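Local coordinates for carbohydrate binding protein (Flavobacterium johnsoniae, PDB 3HZB) that binds calcium ions through this betagamma-crystallin domain, one part of a longer protein that probably binds carbohydrate, at residues Gly17-Asn29 with Trp75-Asn87. Residues are numbered along the deposited sequence; the frame is centred on the assembly and turned at random.
Sequences GLTIGDYNLARLN and WNDKVSSIRVIAN. With CA (calcium ion), chain M; CA (calcium ion), chain L.
Strands 21-23 and 81-86 pair antiparallel at one edge of a four-stranded sheet in this betagamma-crystallin domain, whose Greek key fold passes a strand of the first half to the sheet of the second. Gly21 N donates a hydrogen bond to Val84 O (3.1 Å), and Val84 N donates one to Gly21 O (2.8 Å). Tyr23 and Ile82 also form a hydrogen-bonded pair, N to O in both directions. Gly21 has phi 144°, a backbone shape that calls for glycine.

Between these pairs, Asp22 and Arg83 lie side by side. Arg83 NE makes a salt bridge to Asp22 OD1 at 2.8 Å. OD1 lies near the Arg83 guanidinium plane, whereas NE comes from above the carboxylate plane. The Arg83 chain bends at chi3 (61°), turning NE back to the carboxylate. One water joins Asp22 OD2 to Arg83 NH2; another joins OD1 to Val84 O.

On the other face, Val84 CG2 meets Leu18 CB at 3.9 Å and Tyr23 CE1 obliquely. The Tyr23 ring lies between Leu18 CD2 and Arg27 NH1, and its OH accepts a hydrogen bond from Thr19 N at 2.9 Å. Arg27 NH1 also donates a hydrogen bond to Asp22 O.

Helix 25-29 follows strand 21-23, and its Leu25 CB lies 3.4 Å from Ser80 O. Ser80 OG and Lys78 O bind a calcium ion with Asp36 and Gln53, while Asp77 binds another. Strand 81-86 is flanked on its other side by strand 47-52, and Val84 packs on Ile3 of strand 3-6 in the facing three-stranded sheet, to which Leu18 itself belongs.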
loop_
_atom_site.group_PDB
_atom_site.type_symbol
_atom_site.label_atom_id
_atom_site.label_comp_id
_atom_site.label_asym_id
_atom_site.label_seq_id
_atom_site.Cartn_x
_atom_site.Cartn_y
_atom_site.Cartn_z
ATOM N N GLY B 17 14.501 3.140 3.196
ATOM C CA GLY B 17 13.502 4.138 2.863
ATOM C C GLY B 17 13.923 4.949 1.653
ATOM O O GLY B 17 15.060 5.424 1.588
ATOM N N LEU B 18 13.012 5.106 0.695
ATOM C CA LEU B 18 13.303 5.858 -0.521
ATOM C C LEU B 18 12.349 7.039 -0.693
ATOM O O LEU B 18 11.213 7.012 -0.222
ATOM C CB LEU B 18 13.177 4.957 -1.754
ATOM C CG LEU B 18 13.771 3.545 -1.718
ATOM C CD1 LEU B 18 13.470 2.844 -3.042
ATOM C CD2 LEU B 18 15.259 3.603 -1.464
ATOM N N THR B 19 12.832 8.080 -1.362
ATOM C CA THR B 19 12.026 9.257 -1.644
ATOM C C THR B 19 12.125 9.467 -3.150
ATOM O O THR B 19 12.737 8.656 -3.850
ATOM C CB THR B 19 12.552 10.519 -0.910
ATOM O OG1 THR B 19 13.932 10.736 -1.239
ATOM C CG2 THR B 19 12.408 10.357 0.594
ATOM N N ILE B 20 11.517 10.534 -3.654
ATOM C CA ILE B 20 11.570 10.819 -5.084
ATOM C C ILE B 20 13.024 10.849 -5.536
ATOM O O ILE B 20 13.870 11.461 -4.883
ATOM C CB ILE B 20 10.916 12.181 -5.403
ATOM C CG1 ILE B 20 9.402 12.090 -5.198
ATOM C CG2 ILE B 20 11.247 12.601 -6.830
ATOM C CD1 ILE B 20 8.708 11.136 -6.151
ATOM N N GLY B 21 13.319 10.184 -6.648
ATOM C CA GLY B 21 14.685 10.174 -7.134
ATOM C C GLY B 21 15.098 8.860 -7.766
ATOM O O GLY B 21 14.312 7.912 -7.831
ATOM N N ASP B 22 16.344 8.800 -8.221
ATOM C CA ASP B 22 16.861 7.604 -8.871
ATOM C C ASP B 22 17.885 6.887 -8.004
ATOM O O ASP B 22 18.802 7.505 -7.466
ATOM C CB ASP B 22 17.481 7.974 -10.219
ATOM C CG ASP B 22 16.511 8.721 -11.118
ATOM O OD1 ASP B 22 15.325 8.328 -11.166
ATOM O OD2 ASP B 22 16.932 9.697 -11.780
ATOM N N TYR B 23 17.718 5.576 -7.879
ATOM C CA TYR B 23 18.605 4.769 -7.062
ATOM C C TYR B 23 19.305 3.653 -7.823
ATOM O O TYR B 23 18.693 2.624 -8.124
ATOM C CB TYR B 23 17.833 4.138 -5.897
ATOM C CG TYR B 23 17.241 5.117 -4.916
ATOM C CD1 TYR B 23 16.094 5.846 -5.232
ATOM C CD2 TYR B 23 17.831 5.323 -3.669
ATOM C CE1 TYR B 23 15.547 6.753 -4.331
ATOM C CE2 TYR B 23 17.295 6.233 -2.762
ATOM C CZ TYR B 23 16.151 6.942 -3.102
ATOM O OH TYR B 23 15.613 7.836 -2.210
ATOM N N ASN B 24 20.577 3.851 -8.159
ATOM C CA ASN B 24 21.312 2.780 -8.810
ATOM C C ASN B 24 21.740 1.857 -7.670
ATOM O O ASN B 24 21.461 2.151 -6.504
ATOM C CB ASN B 24 22.519 3.305 -9.614
ATOM C CG ASN B 24 23.478 4.169 -8.796
ATOM O OD1 ASN B 24 24.369 4.808 -9.361
ATOM N ND2 ASN B 24 23.312 4.187 -7.485
ATOM N N LEU B 25 22.393 0.743 -7.979
ATOM C CA LEU B 25 22.792 -0.180 -6.923
ATOM C C LEU B 25 23.683 0.489 -5.875
ATOM O O LEU B 25 23.576 0.204 -4.688
ATOM C CB LEU B 25 23.494 -1.401 -7.524
ATOM C CG LEU B 25 23.856 -2.523 -6.544
ATOM C CD1 LEU B 25 22.624 -2.976 -5.765
ATOM C CD2 LEU B 25 24.446 -3.686 -7.325
ATOM N N ALA B 26 24.558 1.384 -6.316
ATOM C CA ALA B 26 25.435 2.081 -5.390
ATOM C C ALA B 26 24.608 2.823 -4.348
ATOM O O ALA B 26 24.872 2.717 -3.147
ATOM C CB ALA B 26 26.333 3.061 -6.147
ATOM N N ARG B 27 23.594 3.561 -4.796
ATOM C CA ARG B 27 22.764 4.307 -3.860
ATOM C C ARG B 27 21.957 3.377 -2.960
ATOM O O ARG B 27 21.765 3.672 -1.780
ATOM C CB ARG B 27 21.828 5.271 -4.596
ATOM C CG ARG B 27 21.217 6.317 -3.669
ATOM C CD ARG B 27 20.384 7.349 -4.426
ATOM N NE ARG B 27 19.836 8.351 -3.515
ATOM C CZ ARG B 27 18.953 9.283 -3.862
ATOM N NH1 ARG B 27 18.505 9.352 -5.110
ATOM N NH2 ARG B 27 18.516 10.147 -2.954
ATOM N N LEU B 28 21.487 2.256 -3.505
ATOM C CA LEU B 28 20.735 1.305 -2.692
ATOM C C LEU B 28 21.663 0.777 -1.598
ATOM O O LEU B 28 21.271 0.664 -0.438
ATOM C CB LEU B 28 20.214 0.138 -3.548
ATOM C CG LEU B 28 19.084 0.462 -4.534
ATOM C CD1 LEU B 28 18.679 -0.793 -5.286
ATOM C CD2 LEU B 28 17.889 1.025 -3.778
ATOM N N ASN B 29 22.906 0.476 -1.967
ATOM C CA ASN B 29 23.881 -0.032 -1.007
ATOM C C ASN B 29 24.207 0.996 0.074
ATOM O O ASN B 29 24.534 0.625 1.203
ATOM C CB ASN B 29 25.170 -0.445 -1.720
ATOM C CG ASN B 29 25.116 -1.864 -2.268
ATOM O OD1 ASN B 29 24.048 -2.485 -2.365
ATOM N ND2 ASN B 29 26.275 -2.382 -2.640
ATOM N N TRP B 75 10.458 -10.988 -10.282
ATOM C CA TRP B 75 11.064 -9.850 -9.607
ATOM C C TRP B 75 11.640 -10.048 -8.221
ATOM O O TRP B 75 12.409 -9.211 -7.754
ATOM C CB TRP B 75 10.071 -8.691 -9.575
ATOM C CG TRP B 75 9.882 -8.116 -10.926
ATOM C CD1 TRP B 75 8.919 -8.447 -11.836
ATOM C CD2 TRP B 75 10.732 -7.161 -11.564
ATOM N NE1 TRP B 75 9.118 -7.753 -13.007
ATOM C CE2 TRP B 75 10.225 -6.957 -12.867
ATOM C CE3 TRP B 75 11.876 -6.457 -11.162
ATOM C CZ2 TRP B 75 10.823 -6.076 -13.773
ATOM C CZ3 TRP B 75 12.472 -5.579 -12.064
ATOM C CH2 TRP B 75 11.943 -5.397 -13.354
ATOM N N ASN B 76 11.281 -11.139 -7.557
ATOM C CA ASN B 76 11.799 -11.378 -6.217
ATOM C C ASN B 76 13.297 -11.662 -6.257
ATOM O O ASN B 76 13.759 -12.495 -7.034
ATOM C CB ASN B 76 11.082 -12.552 -5.558
ATOM C CG ASN B 76 11.522 -12.754 -4.131
ATOM O OD1 ASN B 76 11.391 -11.853 -3.303
ATOM N ND2 ASN B 76 12.059 -13.932 -3.833
ATOM N N ASP B 77 14.048 -10.963 -5.411
ATOM C CA ASP B 77 15.498 -11.128 -5.354
ATOM C C ASP B 77 16.141 -10.903 -6.715
ATOM O O ASP B 77 17.076 -11.609 -7.086
ATOM C CB ASP B 77 15.857 -12.531 -4.855
ATOM C CG ASP B 77 15.399 -12.771 -3.439
ATOM O OD1 ASP B 77 15.183 -11.771 -2.729
ATOM O OD2 ASP B 77 15.267 -13.944 -3.030
ATOM N N LYS B 78 15.639 -9.916 -7.450
ATOM C CA LYS B 78 16.164 -9.614 -8.772
ATOM C C LYS B 78 16.356 -8.117 -9.012
ATOM O O LYS B 78 16.980 -7.727 -9.982
ATOM C CB LYS B 78 15.222 -10.166 -9.853
ATOM C CG LYS B 78 15.136 -11.681 -9.918
ATOM C CD LYS B 78 16.459 -12.283 -10.359
ATOM C CE LYS B 78 16.381 -13.797 -10.475
ATOM N NZ LYS B 78 17.718 -14.373 -10.803
ATOM N N VAL B 79 15.820 -7.273 -8.142
ATOM C CA VAL B 79 15.953 -5.832 -8.349
ATOM C C VAL B 79 17.384 -5.333 -8.157
ATOM O O VAL B 79 18.027 -5.636 -7.147
ATOM C CB VAL B 79 14.992 -5.061 -7.418
ATOM C CG1 VAL B 79 15.188 -3.558 -7.586
ATOM C CG2 VAL B 79 13.548 -5.436 -7.752
ATOM N N SER B 80 17.876 -4.575 -9.140
ATOM C CA SER B 80 19.233 -4.029 -9.103
ATOM C C SER B 80 19.296 -2.508 -9.097
ATOM O O SER B 80 20.339 -1.925 -8.798
ATOM C CB SER B 80 20.052 -4.572 -10.269
ATOM O OG SER B 80 20.369 -5.928 -10.035
ATOM N N SER B 81 18.186 -1.869 -9.451
ATOM C CA SER B 81 18.094 -0.415 -9.428
ATOM C C SER B 81 16.623 -0.025 -9.399
ATOM O O SER B 81 15.755 -0.783 -9.845
ATOM C CB SER B 81 18.825 0.229 -10.619
ATOM O OG SER B 81 18.326 -0.204 -11.865
ATOM N N ILE B 82 16.351 1.153 -8.851
ATOM C CA ILE B 82 14.984 1.635 -8.705
ATOM C C ILE B 82 14.880 3.134 -8.908
ATOM O O ILE B 82 15.816 3.881 -8.616
ATOM C CB ILE B 82 14.460 1.347 -7.280
ATOM C CG1 ILE B 82 14.533 -0.149 -6.983
ATOM C CG2 ILE B 82 13.040 1.862 -7.126
ATOM C CD1 ILE B 82 14.198 -0.493 -5.545
ATOM N N ARG B 83 13.728 3.566 -9.407
ATOM C CA ARG B 83 13.457 4.975 -9.603
ATOM C C ARG B 83 12.092 5.232 -8.989
ATOM O O ARG B 83 11.132 4.503 -9.252
ATOM C CB ARG B 83 13.463 5.340 -11.090
ATOM C CG ARG B 83 14.844 5.237 -11.727
ATOM C CD ARG B 83 14.798 5.604 -13.191
ATOM N NE ARG B 83 14.349 6.978 -13.388
ATOM C CZ ARG B 83 13.446 7.337 -14.293
ATOM N NH1 ARG B 83 12.897 6.416 -15.078
ATOM N NH2 ARG B 83 13.094 8.614 -14.414
ATOM N N VAL B 84 12.031 6.251 -8.139
ATOM C CA VAL B 84 10.805 6.630 -7.463
ATOM C C VAL B 84 10.297 7.899 -8.132
ATOM O O VAL B 84 11.034 8.877 -8.254
ATOM C CB VAL B 84 11.068 6.905 -5.965
ATOM C CG1 VAL B 84 9.776 7.294 -5.269
ATOM C CG2 VAL B 84 11.669 5.662 -5.309
ATOM N N ILE B 85 9.043 7.870 -8.575
ATOM C CA ILE B 85 8.432 9.012 -9.245
ATOM C C ILE B 85 7.028 9.283 -8.706
ATOM O O ILE B 85 6.434 8.445 -8.034
ATOM C CB ILE B 85 8.320 8.769 -10.768
ATOM C CG1 ILE B 85 7.385 7.588 -11.038
ATOM C CG2 ILE B 85 9.698 8.509 -11.358
ATOM C CD1 ILE B 85 7.166 7.308 -12.511
ATOM N N ALA B 86 6.501 10.463 -9.007
ATOM C CA ALA B 86 5.164 10.818 -8.556
ATOM C C ALA B 86 4.142 9.938 -9.267
ATOM O O ALA B 86 4.384 9.465 -10.379
ATOM C CB ALA B 86 4.885 12.288 -8.851
ATOM N N ASN B 87 3.006 9.715 -8.616
ATOM C CA ASN B 87 1.936 8.908 -9.190
ATOM C C ASN B 87 0.637 9.706 -9.149
ATOM O O ASN B 87 0.699 10.910 -8.830
ATOM C CB ASN B 87 1.758 7.601 -8.410
ATOM C CG ASN B 87 0.757 6.663 -9.068
ATOM O OD1 ASN B 87 0.330 5.670 -8.474
ATOM N ND2 ASN B 87 0.384 6.970 -10.306
HETATM CA CA CA M . 19.305 -8.072 -10.938
HETATM CA CA CA L . 14.594 -11.263 -0.312
HETATM O O HOH W 1 12.958 9.758 -10.220
HETATM O O HOH W 2 14.917 10.719 -13.617
HETATM O O HOH W 3 14.019 -13.794 -0.761
HETATM O O HOH W 4 16.936 -12.062 0.480
HETATM O O HOH W 5 13.738 -12.946 1.717
HETATM O O HOH W 6 17.883 -9.666 -12.512
HETATM O O HOH W 7 21.007 -10.267 -11.382
#